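Local coordinates for 'Carboxyl esterase 2 (Tuber melanosporum Mel28, PDB 5MIF), which probably hydrolyses carboxylic esters with an alpha/beta hydrolase fold, as one of a family of archaea-like carboxylesterases preferentially expressed in the symbiotic phase of this truffle, at residues Val84-Asn89 with Tyr156-Glu161; Gln162-Val167 with Ile204-Pro209; Leu195-Ser200 with Ala263-Ala268; Leu250-Pro253 with Ser257-Glu260. One frame throughout, in Å; residues are numbered along the deposited sequence.

Interaction 1: residues Val84-Asn89 with Tyr156-Glu161; sequences VGPTGN and YPVPNE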
loop_
_atom_site.group_PDB
_atom_site.type_symbol
_atom_site.label_atom_id
_atom_site.label_comp_id
_atom_site.label_asym_id
_atom_site.label_seq_id
_atom_site.Cartn_x
_atom_site.Cartn_y
_atom_site.Cartn_z
ATOM N N VAL A 84 15.795 29.330 -17.063
ATOM C CA VAL A 84 16.648 28.161 -17.284
ATOM C C VAL A 84 15.992 27.208 -18.273
ATOM O O VAL A 84 14.822 27.378 -18.623
ATOM C CB VAL A 84 16.941 27.393 -15.957
ATOM C CG1 VAL A 84 17.578 28.325 -14.927
ATOM C CG2 VAL A 84 15.671 26.775 -15.392
ATOM N N GLY A 85 16.732 26.199 -18.718
ATOM C CA GLY A 85 16.133 25.179 -19.554
ATOM C C GLY A 85 16.089 25.509 -21.031
ATOM O O GLY A 85 16.532 26.583 -21.449
ATOM N N PRO A 86 15.574 24.568 -21.834
ATOM C CA PRO A 86 15.643 24.679 -23.296
ATOM C C PRO A 86 14.941 25.898 -23.874
ATOM O O PRO A 86 15.423 26.417 -24.874
ATOM C CB PRO A 86 14.924 23.414 -23.785
ATOM C CG PRO A 86 14.836 22.503 -22.609
ATOM C CD PRO A 86 14.846 23.366 -21.383
ATOM N N THR A 87 13.895 26.400 -23.222
ATOM C CA THR A 87 13.142 27.533 -23.767
ATOM C C THR A 87 13.500 28.864 -23.129
ATOM O O THR A 87 12.927 29.892 -23.478
ATOM C CB THR A 87 11.627 27.329 -23.630
ATOM O OG1 THR A 87 11.257 27.370 -22.248
ATOM C CG2 THR A 87 11.217 25.991 -24.230
ATOM N N GLY A 88 14.409 28.841 -22.162
ATOM C CA GLY A 88 14.763 30.050 -21.445
ATOM C C GLY A 88 13.841 30.333 -20.264
ATOM O O GLY A 88 14.116 31.218 -19.460
ATOM N N ASN A 89 12.745 29.593 -20.142
ATOM C CA ASN A 89 11.911 29.729 -18.951
ATOM C C ASN A 89 11.270 28.419 -18.511
ATOM O O ASN A 89 10.832 27.593 -19.336
ATOM C CB ASN A 89 10.806 30.777 -19.157
ATOM C CG ASN A 89 9.939 30.960 -17.900
ATOM O OD1 ASN A 89 10.322 31.676 -16.976
ATOM N ND2 ASN A 89 8.793 30.295 -17.858
ATOM N N TYR A 156 8.931 16.026 -26.625
ATOM C CA TYR A 156 10.095 15.343 -26.078
ATOM C C TYR A 156 11.341 15.798 -26.827
ATOM O O TYR A 156 11.308 15.916 -28.052
ATOM C CB TYR A 156 9.929 13.829 -26.199
ATOM C CG TYR A 156 11.206 13.065 -25.944
ATOM C CD1 TYR A 156 11.603 12.756 -24.650
ATOM C CD2 TYR A 156 12.019 12.665 -27.000
ATOM C CE1 TYR A 156 12.773 12.087 -24.409
ATOM C CE2 TYR A 156 13.194 11.986 -26.771
ATOM C CZ TYR A 156 13.562 11.691 -25.469
ATOM O OH TYR A 156 14.728 11.021 -25.215
ATOM N N PRO A 157 12.454 16.035 -26.114
ATOM C CA PRO A 157 12.728 15.915 -24.678
ATOM C C PRO A 157 12.635 17.233 -23.919
ATOM O O PRO A 157 13.234 17.367 -22.851
ATOM C CB PRO A 157 14.175 15.412 -24.663
ATOM C CG PRO A 157 14.792 16.166 -25.815
ATOM C CD PRO A 157 13.693 16.310 -26.869
ATOM N N VAL A 158 11.923 18.210 -24.466
ATOM C CA VAL A 158 11.909 19.528 -23.855
ATOM C C VAL A 158 11.237 19.546 -22.460
ATOM O O VAL A 158 11.801 20.120 -21.529
ATOM C CB VAL A 158 11.260 20.568 -24.818
ATOM C CG1 VAL A 158 11.040 21.902 -24.123
ATOM C CG2 VAL A 158 12.161 20.757 -26.040
ATOM N N PRO A 159 10.051 18.915 -22.297
ATOM C CA PRO A 159 9.505 18.909 -20.928
ATOM C C PRO A 159 10.440 18.192 -19.928
ATOM O O PRO A 159 10.577 18.648 -18.780
ATOM C CB PRO A 159 8.171 18.172 -21.076
ATOM C CG PRO A 159 7.787 18.372 -22.554
ATOM C CD PRO A 159 9.117 18.306 -23.271
ATOM N N ASN A 160 11.075 17.107 -20.366
ATOM C CA ASN A 160 12.063 16.418 -19.552
ATOM C C ASN A 160 13.186 17.349 -19.107
ATOM O O ASN A 160 13.554 17.378 -17.928
ATOM C CB ASN A 160 12.657 15.245 -20.329
ATOM C CG ASN A 160 11.584 14.380 -20.973
ATOM O OD1 ASN A 160 10.823 14.850 -21.816
ATOM N ND2 ASN A 160 11.528 13.114 -20.586
ATOM N N GLU A 161 13.737 18.100 -20.060
ATOM C CA GLU A 161 14.858 18.988 -19.777
ATOM C C GLU A 161 14.413 20.205 -18.979
ATOM O O GLU A 161 15.196 20.757 -18.206
ATOM C CB GLU A 161 15.565 19.404 -21.067
ATOM C CG GLU A 161 16.247 18.240 -21.811
ATOM C CD GLU A 161 17.453 17.652 -21.077
ATOM O OE1 GLU A 161 17.941 18.259 -20.105
ATOM O OE2 GLU A 161 17.946 16.588 -21.501
#
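Pro86 lays its ring against the first turn of helix 158-173, with CG facing the stem of Glu161. The two side chains cross at about a right angle. Pro86 CG lies 3.5 Å from Glu161 CB. Pro86 CD is a little farther back, 4.0 Å from the same Glu161 CB. Pro86 CG also lies 4.0 Å from Val158 O and 4.1 Å from Val158 CG1. The proline ring is therefore set between two residues one helical turn apart. Thr87 widens the patch. It meets Val158 at a right angle too, and Thr87 CG2 stands 4.1 Å from Val158 CG1. Val158 offers this methyl because CG1 is anti to its backbone N (chi1 171°). No hydrogen bond joins the two segments.

The loop carrying Pro86 and Thr87 links strands 75-82 and 90-97, antiparallel neighbours at one side of the alpha/beta hydrolase sheet. Its end is a type I beta turn from Gly85 to Gly88, with Pro86 and Thr87 at the two central positions. Gly88 N closes the turn on Gly85 O at 3.2 Å. Both glycines have positive phi. Thr87 OG1 takes a weak bond from Asn89 N at 3.4 Å, and the Thr87 side chain also touches Gln162 of the helix. On the other side, Pro157 follows a cis peptide bond and occupies the N-cap position of helix 158-173. Glu161 leaves the patch after CB. Its chain bends at chi2 (-68°), and the carboxylate goes to Arg206 in a salt bridge.

Interaction 2: residues Gln162-Val167 with Ile204-Pro209; sequences QCYAAV and IKRKTP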
loop_
_atom_site.group_PDB
_atom_site.type_symbol
_atom_site.label_atom_id
_atom_site.label_comp_id
_atom_site.label_asym_id
_atom_site.label_seq_id
_atom_site.Cartn_x
_atom_site.Cartn_y
_atom_site.Cartn_z
ATOM N N GLN A 162 13.170 20.640 -19.175
ATOM C CA GLN A 162 12.631 21.712 -18.345
ATOM C C GLN A 162 12.613 21.260 -16.888
ATOM O O GLN A 162 13.069 21.979 -16.000
ATOM C CB GLN A 162 11.210 22.095 -18.776
ATOM C CG GLN A 162 11.127 22.950 -20.038
ATOM C CD GLN A 162 9.708 23.393 -20.334
ATOM O OE1 GLN A 162 8.777 22.588 -20.292
ATOM N NE2 GLN A 162 9.531 24.685 -20.597
ATOM N N CYS A 163 12.081 20.059 -16.662
ATOM C CA CYS A 163 11.982 19.488 -15.321
ATOM C C CYS A 163 13.366 19.299 -14.727
ATOM O O CYS A 163 13.605 19.641 -13.570
ATOM C CB CYS A 163 11.242 18.162 -15.358
ATOM S SG CYS A 163 9.504 18.345 -15.709
ATOM N N TYR A 164 14.277 18.757 -15.526
ATOM C CA TYR A 164 15.650 18.597 -15.076
ATOM C C TYR A 164 16.251 19.951 -14.709
ATOM O O TYR A 164 16.839 20.089 -13.636
ATOM C CB TYR A 164 16.505 17.890 -16.128
ATOM C CG TYR A 164 17.943 17.773 -15.697
ATOM C CD1 TYR A 164 18.342 16.770 -14.832
ATOM C CD2 TYR A 164 18.895 18.691 -16.125
ATOM C CE1 TYR A 164 19.654 16.665 -14.423
ATOM C CE2 TYR A 164 20.205 18.600 -15.723
ATOM C CZ TYR A 164 20.584 17.586 -14.868
ATOM O OH TYR A 164 21.900 17.495 -14.458
ATOM N N ALA A 165 16.089 20.956 -15.577
ATOM C CA ALA A 165 16.696 22.268 -15.329
ATOM C C ALA A 165 16.119 22.971 -14.089
ATOM O O ALA A 165 16.846 23.651 -13.350
ATOM C CB ALA A 165 16.537 23.181 -16.572
ATOM N N ALA A 166 14.821 22.800 -13.860
ATOM C CA ALA A 166 14.177 23.365 -12.678
ATOM C C ALA A 166 14.745 22.742 -11.401
ATOM O O ALA A 166 14.965 23.433 -10.403
ATOM C CB ALA A 166 12.668 23.165 -12.740
ATOM N N VAL A 167 14.986 21.435 -11.432
ATOM C CA VAL A 167 15.577 20.775 -10.272
ATOM C C VAL A 167 16.980 21.316 -9.997
ATOM O O VAL A 167 17.330 21.582 -8.838
ATOM C CB VAL A 167 15.603 19.243 -10.444
ATOM C CG1 VAL A 167 16.464 18.583 -9.357
ATOM C CG2 VAL A 167 14.181 18.709 -10.404
ATOM N N ILE A 204 21.740 10.879 -13.161
ATOM C CA ILE A 204 22.752 9.830 -13.140
ATOM C C ILE A 204 23.749 10.047 -14.285
ATOM O O ILE A 204 24.953 10.078 -14.060
ATOM C CB ILE A 204 22.096 8.443 -13.224
ATOM C CG1 ILE A 204 21.425 8.121 -11.880
ATOM C CG2 ILE A 204 23.128 7.379 -13.571
ATOM C CD1 ILE A 204 20.340 7.076 -11.949
ATOM N N LYS A 205 23.238 10.269 -15.493
ATOM C CA LYS A 205 24.091 10.564 -16.651
ATOM C C LYS A 205 24.986 11.793 -16.503
ATOM O O LYS A 205 26.094 11.820 -17.049
ATOM C CB LYS A 205 23.233 10.748 -17.902
ATOM C CG LYS A 205 22.580 9.475 -18.369
ATOM C CD LYS A 205 21.703 9.696 -19.603
ATOM C CE LYS A 205 21.196 8.359 -20.093
ATOM N NZ LYS A 205 21.254 8.188 -21.567
ATOM N N ARG A 206 24.514 12.817 -15.795
ATOM C CA ARG A 206 25.232 14.086 -15.742
ATOM C C ARG A 206 25.920 14.290 -14.401
ATOM O O ARG A 206 26.573 15.307 -14.175
ATOM C CB ARG A 206 24.253 15.236 -16.041
ATOM C CG ARG A 206 23.651 15.148 -17.463
ATOM C CD ARG A 206 22.425 16.045 -17.678
ATOM N NE ARG A 206 21.893 15.876 -19.029
ATOM C CZ ARG A 206 20.782 16.441 -19.496
ATOM N NH1 ARG A 206 20.040 17.218 -18.714
ATOM N NH2 ARG A 206 20.409 16.216 -20.751
ATOM N N LYS A 207 25.802 13.286 -13.540
ATOM C CA LYS A 207 26.390 13.279 -12.201
ATOM C C LYS A 207 25.968 14.481 -11.366
ATOM O O LYS A 207 26.797 15.160 -10.766
ATOM C CB LYS A 207 27.914 13.168 -12.289
ATOM C CG LYS A 207 28.312 11.808 -12.891
ATOM C CD LYS A 207 29.766 11.712 -13.331
ATOM C CE LYS A 207 30.027 10.378 -14.040
ATOM N NZ LYS A 207 29.175 9.268 -13.517
ATOM N N THR A 208 24.660 14.734 -11.338
ATOM C CA THR A 208 24.100 15.774 -10.482
ATOM C C THR A 208 23.227 15.109 -9.414
ATOM O O THR A 208 22.759 13.990 -9.617
ATOM C CB THR A 208 23.281 16.800 -11.298
ATOM O OG1 THR A 208 22.283 16.127 -12.073
ATOM C CG2 THR A 208 24.203 17.614 -12.210
ATOM N N PRO A 209 22.990 15.794 -8.280
ATOM C CA PRO A 209 22.321 15.151 -7.138
ATOM C C PRO A 209 20.942 14.539 -7.418
ATOM O O PRO A 209 20.072 15.140 -8.070
ATOM C CB PRO A 209 22.201 16.295 -6.120
ATOM C CG PRO A 209 23.369 17.166 -6.425
ATOM C CD PRO A 209 23.518 17.124 -7.925
#
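Tyr164 receives two different partners, Arg206 over one ring face and Thr208 at the hydroxyl end. The guanidinium of Arg206 meets the ring with an edge. The two planes are 83° apart, close to perpendicular. Arg206 NH1 is the leading atom, 3.1 Å above the ring plane and offset toward the rim, nearest to Tyr164 CD2 at 3.2 Å. Arg206 CZ is 4.7 Å from the ring centroid and 21° off the normal, a cation-pi contact. The aliphatic part of the arginine runs over the far end of the ring, where Arg206 CD approaches Tyr164 CZ to 3.7 Å. Thr208 comes from the opposite direction to the tyrosine. Thr208 OG1 lies near the ring plane and forms a 2.8 Å hydrogen bond with Tyr164 OH; either hydroxyl could be the donor. Thr208 CG2 is also close, 3.2 Å from Tyr164 OH.

These contacts tie helix 158-173 to the C-terminal end of helix 191-206, two neighbouring helices of the alpha/beta hydrolase fold. The second of them directly follows strand 184-189. Tyr164 CG is anti to the backbone N (chi1 178°), which sends the ring across to this end. There the chain turns out of the helix in a Schellman motif, with Lys207 at positive phi, and Thr208 comes round to the hydroxyl end of the ring. The Arg206 chain is extended from CG to NE and reaches back over the ring. Glu161, just ahead of the 162-167 segment, holds the guanidinium by a salt bridge. Leu202 and Ser203 of helix 191-206 also touch the tyrosine side chain.

Interaction 3: residues Leu195-Ser200 with Ala263-Ala268; sequences LSSSVS and ASPGRA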
loop_
_atom_site.group_PDB
_atom_site.type_symbol
_atom_site.label_atom_id
_atom_site.label_comp_id
_atom_site.label_asym_id
_atom_site.label_seq_id
_atom_site.Cartn_x
_atom_site.Cartn_y
_atom_site.Cartn_z
ATOM N N LEU A 195 8.343 11.542 -16.405
ATOM C CA LEU A 195 9.221 12.688 -16.190
ATOM C C LEU A 195 10.118 12.521 -14.950
ATOM O O LEU A 195 11.309 12.878 -14.967
ATOM C CB LEU A 195 8.386 13.974 -16.068
ATOM C CG LEU A 195 7.702 14.397 -17.384
ATOM C CD1 LEU A 195 6.681 15.512 -17.160
ATOM C CD2 LEU A 195 8.740 14.807 -18.412
ATOM N N SER A 196 9.542 12.002 -13.867
ATOM C CA SER A 196 10.293 11.830 -12.625
ATOM C C SER A 196 11.465 10.879 -12.851
ATOM O O SER A 196 12.616 11.201 -12.545
ATOM C CB SER A 196 9.378 11.310 -11.501
ATOM O OG SER A 196 10.054 11.303 -10.245
ATOM N N SER A 197 11.174 9.719 -13.423
ATOM C CA SER A 197 12.213 8.724 -13.649
ATOM C C SER A 197 13.186 9.194 -14.731
ATOM O O SER A 197 14.362 8.826 -14.705
ATOM C CB SER A 197 11.601 7.378 -14.037
ATOM O OG SER A 197 10.773 7.544 -15.168
ATOM N N SER A 198 12.704 10.017 -15.671
ATOM C CA SER A 198 13.587 10.598 -16.682
ATOM C C SER A 198 14.608 11.543 -16.079
ATOM O O SER A 198 15.795 11.479 -16.415
ATOM C CB SER A 198 12.780 11.332 -17.755
ATOM O OG SER A 198 13.635 11.851 -18.761
ATOM N N VAL A 199 14.144 12.409 -15.182
ATOM C CA VAL A 199 15.013 13.363 -14.503
ATOM C C VAL A 199 16.012 12.646 -13.580
ATOM O O VAL A 199 17.182 13.058 -13.456
ATOM C CB VAL A 199 14.174 14.389 -13.708
ATOM C CG1 VAL A 199 15.058 15.239 -12.808
ATOM C CG2 VAL A 199 13.382 15.288 -14.684
ATOM N N SER A 200 15.553 11.577 -12.929
ATOM C CA SER A 200 16.466 10.732 -12.155
ATOM C C SER A 200 17.586 10.201 -13.064
ATOM O O SER A 200 18.763 10.304 -12.734
ATOM C CB SER A 200 15.713 9.566 -11.492
ATOM O OG SER A 200 14.905 10.006 -10.398
ATOM N N ALA A 263 13.448 9.066 -22.855
ATOM C CA ALA A 263 11.996 9.020 -23.071
ATOM C C ALA A 263 11.337 7.893 -22.279
ATOM O O ALA A 263 10.244 8.047 -21.724
ATOM C CB ALA A 263 11.683 8.851 -24.558
ATOM N N SER A 264 12.007 6.750 -22.265
ATOM C CA SER A 264 11.466 5.537 -21.682
ATOM C C SER A 264 12.465 4.947 -20.700
ATOM O O SER A 264 13.245 4.073 -21.065
ATOM C CB SER A 264 11.132 4.535 -22.787
ATOM O OG SER A 264 10.149 5.059 -23.667
ATOM N N PRO A 265 12.460 5.434 -19.449
ATOM C CA PRO A 265 13.487 5.010 -18.486
ATOM C C PRO A 265 13.427 3.527 -18.162
ATOM O O PRO A 265 14.398 2.987 -17.628
ATOM C CB PRO A 265 13.187 5.869 -17.257
ATOM C CG PRO A 265 12.563 7.104 -17.837
ATOM C CD PRO A 265 11.687 6.582 -18.949
ATOM N N GLY A 266 12.302 2.887 -18.476
ATOM C CA GLY A 266 12.190 1.443 -18.390
ATOM C C GLY A 266 13.178 0.705 -19.285
ATOM O O GLY A 266 13.429 -0.486 -19.092
ATOM N N ARG A 267 13.718 1.415 -20.276
ATOM C CA ARG A 267 14.652 0.842 -21.238
ATOM C C ARG A 267 16.084 1.271 -20.962
ATOM O O ARG A 267 16.977 1.027 -21.774
ATOM C CB ARG A 267 14.261 1.248 -22.663
ATOM C CG ARG A 267 12.818 0.927 -23.015
ATOM C CD ARG A 267 12.470 1.379 -24.427
ATOM N NE ARG A 267 12.961 0.415 -25.404
ATOM C CZ ARG A 267 12.339 -0.714 -25.726
ATOM N NH1 ARG A 267 11.169 -1.020 -25.173
ATOM N NH2 ARG A 267 12.888 -1.532 -26.614
ATOM N N ALA A 268 16.310 1.907 -19.818
ATOM C CA ALA A 268 17.650 2.352 -19.477
ATOM C C ALA A 268 18.532 1.139 -19.208
ATOM O O ALA A 268 18.032 0.026 -19.046
ATOM C CB ALA A 268 17.621 3.286 -18.277
#
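Ser198 and Pro265 bring the two backbones closest, with CA atoms 5.9 Å apart, where a turn of helix 191-206 meets the short 3-10 segment 265-267. Pro265 points its ring at the helix and carries the whole contact from its side. Pro265 CG reaches farthest, 3.2 Å from Ser197 OG, a close approach for carbon and oxygen, and 3.6 Å from the backbone N of Ser198. Pro265 CB follows, 3.6 Å from the same Ser197 OG. Ser198 adds a looser touch, with its CB 4.2 Å from Pro265 CG. No hydrogen bond crosses between the segments, so the ring packs by van der Waals contact on the serine CB atoms as well as on OG and the backbone N.

The helix follows strand 184-189 and what is probably the nucleophile elbow of an alpha/beta hydrolase, a GxSxG turn at Gly188, Ser190 and Gly192. Pro265 thus packs on the second turn or so of the helix behind that elbow. The hydroxyls have their bonds outside the pair. Ser197 OG sits between its backbone N and carbonyl carbon (chi1 56°), and from there it bonds back to Gly193 O and Glu194 O. Ser198 OG is anti to its backbone N and bonds to Val262 O, just before the 263-268 segment. Asn160 ND2 of helix 158-173 also bonds to this oxygen. Ala268 N, just past the 3-10 segment, bonds back to Pro265 O at 3.1 Å.

Interaction 4: residues Leu250-Pro253 with Ser257-Glu260; sequences LFTP and SRLE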
loop_
_atom_site.group_PDB
_atom_site.type_symbol
_atom_site.label_atom_id
_atom_site.label_comp_id
_atom_site.label_asym_id
_atom_site.label_seq_id
_atom_site.Cartn_x
_atom_site.Cartn_y
_atom_site.Cartn_z
ATOM N N LEU A 250 1.805 12.996 -29.565
ATOM C CA LEU A 250 2.081 14.423 -29.401
ATOM C C LEU A 250 3.405 14.675 -28.689
ATOM O O LEU A 250 4.111 15.639 -29.003
ATOM C CB LEU A 250 0.960 15.124 -28.634
ATOM C CG LEU A 250 -0.411 15.159 -29.301
ATOM C CD1 LEU A 250 -1.299 16.170 -28.605
ATOM C CD2 LEU A 250 -0.263 15.478 -30.775
ATOM N N PHE A 251 3.733 13.813 -27.728
ATOM C CA PHE A 251 4.932 13.979 -26.909
ATOM C C PHE A 251 6.167 13.438 -27.636
ATOM O O PHE A 251 7.211 14.078 -27.659
ATOM C CB PHE A 251 4.730 13.275 -25.553
ATOM C CG PHE A 251 5.927 13.308 -24.652
ATOM C CD1 PHE A 251 6.417 14.518 -24.167
ATOM C CD2 PHE A 251 6.529 12.124 -24.235
ATOM C CE1 PHE A 251 7.507 14.555 -23.312
ATOM C CE2 PHE A 251 7.622 12.151 -23.380
ATOM C CZ PHE A 251 8.109 13.367 -22.910
ATOM N N THR A 252 6.020 12.275 -28.263
ATOM C CA THR A 252 7.081 11.676 -29.066
ATOM C C THR A 252 6.546 11.350 -30.470
ATOM O O THR A 252 6.297 10.185 -30.784
ATOM C CB THR A 252 7.642 10.383 -28.422
ATOM O OG1 THR A 252 6.550 9.551 -27.994
ATOM C CG2 THR A 252 8.516 10.708 -27.218
ATOM N N PRO A 253 6.351 12.389 -31.310
ATOM C CA PRO A 253 5.837 12.204 -32.673
ATOM C C PRO A 253 6.724 11.290 -33.524
ATOM O O PRO A 253 6.217 10.602 -34.401
ATOM C CB PRO A 253 5.803 13.631 -33.240
ATOM C CG PRO A 253 6.686 14.442 -32.339
ATOM C CD PRO A 253 6.553 13.815 -30.990
ATOM N N SER A 257 12.116 7.991 -31.106
ATOM C CA SER A 257 12.407 8.670 -29.851
ATOM C C SER A 257 12.004 7.807 -28.671
ATOM O O SER A 257 12.657 7.826 -27.628
ATOM C CB SER A 257 11.675 10.008 -29.772
ATOM O OG SER A 257 11.985 10.828 -30.878
ATOM N N ARG A 258 10.939 7.033 -28.855
ATOM C CA ARG A 258 10.372 6.233 -27.779
ATOM C C ARG A 258 11.310 5.139 -27.276
ATOM O O ARG A 258 11.117 4.609 -26.180
ATOM C CB ARG A 258 9.059 5.619 -28.244
ATOM C CG ARG A 258 8.049 6.662 -28.664
ATOM C CD ARG A 258 6.859 6.050 -29.348
ATOM N NE ARG A 258 6.088 7.068 -30.042
ATOM C CZ ARG A 258 5.075 6.816 -30.863
ATOM N NH1 ARG A 258 4.698 5.567 -31.091
ATOM N NH2 ARG A 258 4.438 7.817 -31.458
ATOM N N LEU A 259 12.329 4.815 -28.065
ATOM C CA LEU A 259 13.271 3.766 -27.694
ATOM C C LEU A 259 14.389 4.295 -26.814
ATOM O O LEU A 259 15.101 3.519 -26.172
ATOM C CB LEU A 259 13.869 3.114 -28.943
ATOM C CG LEU A 259 12.897 2.358 -29.852
ATOM C CD1 LEU A 259 13.594 1.932 -31.124
ATOM C CD2 LEU A 259 12.290 1.160 -29.142
ATOM N N GLU A 260 14.547 5.616 -26.788
ATOM C CA GLU A 260 15.595 6.240 -25.989
ATOM C C GLU A 260 15.307 6.117 -24.501
ATOM O O GLU A 260 14.153 6.168 -24.078
ATOM C CB GLU A 260 15.749 7.708 -26.373
ATOM C CG GLU A 260 16.180 7.911 -27.819
ATOM C CD GLU A 260 16.229 9.372 -28.221
ATOM O OE1 GLU A 260 16.234 10.250 -27.330
ATOM O OE2 GLU A 260 16.252 9.642 -29.435
#
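Arg258 leaves its backbone with CG anti to the carbonyl carbon (chi1 -59°) and then runs extended to NE, which carries its guanidinium across to Thr252. Thr252 turns OG1 into the position between its backbone N and carbonyl carbon (chi1 46°), which brings the hydroxyl to the same arginine that the backbone O faces. The grip is side-on. Arg258 NH2 donates to Thr252 O at 3.1 Å, and Arg258 NE donates to the same Thr252 O at 3.2 Å. This carbonyl oxygen lies in the guanidinium plane. Arg258 NE also donates to Thr252 OG1 at 3.3 Å, with that oxygen tilted out of the plane. Neither bond to the carbonyl is straight, with N-H...O near 149° for NH2. Thr252 OG1 has a second tie, to Ala248 O in the preceding helical turn. Arg258 CG packs on Thr252 OG1, also at 3.3 Å. On the other branch, Thr252 CG2 touches Ser257 CB at 4.1 Å.

Thr252 is the first residue beyond helix 241-251, and Ser257 and Arg258 lie in a 3-10 turn. The bonds close a short local loop at the helix C-terminus. It belongs to the excursion between strands 213-217 and 279-284, a common place for insertions in alpha/beta hydrolases.

How the interactions relate
Interaction 3 is the buried one of the four. Interaction 1 lies at the surface, and interactions 2 and 4 are partly buried. Interactions 1 and 2 share helix 158-173, and interactions 2 and 3 share helix 191-206, so these three are linked through two neighbouring helices. The Glu161-Arg206 salt bridge joins interactions 1 and 2, while Asn160 and Ser198 connect 1 with 3. Interaction 4 uses neither helix; it meets interaction 3 through Arg258 O and Ser264 OG, and interaction 1 through Tyr156 and Glu260. The chemistry varies. Interactions 1 and 3 rest on proline packing, interaction 2 on an aromatic ring with a cation and a hydroxyl, and interaction 4 on arginine-to-carbonyl bonds.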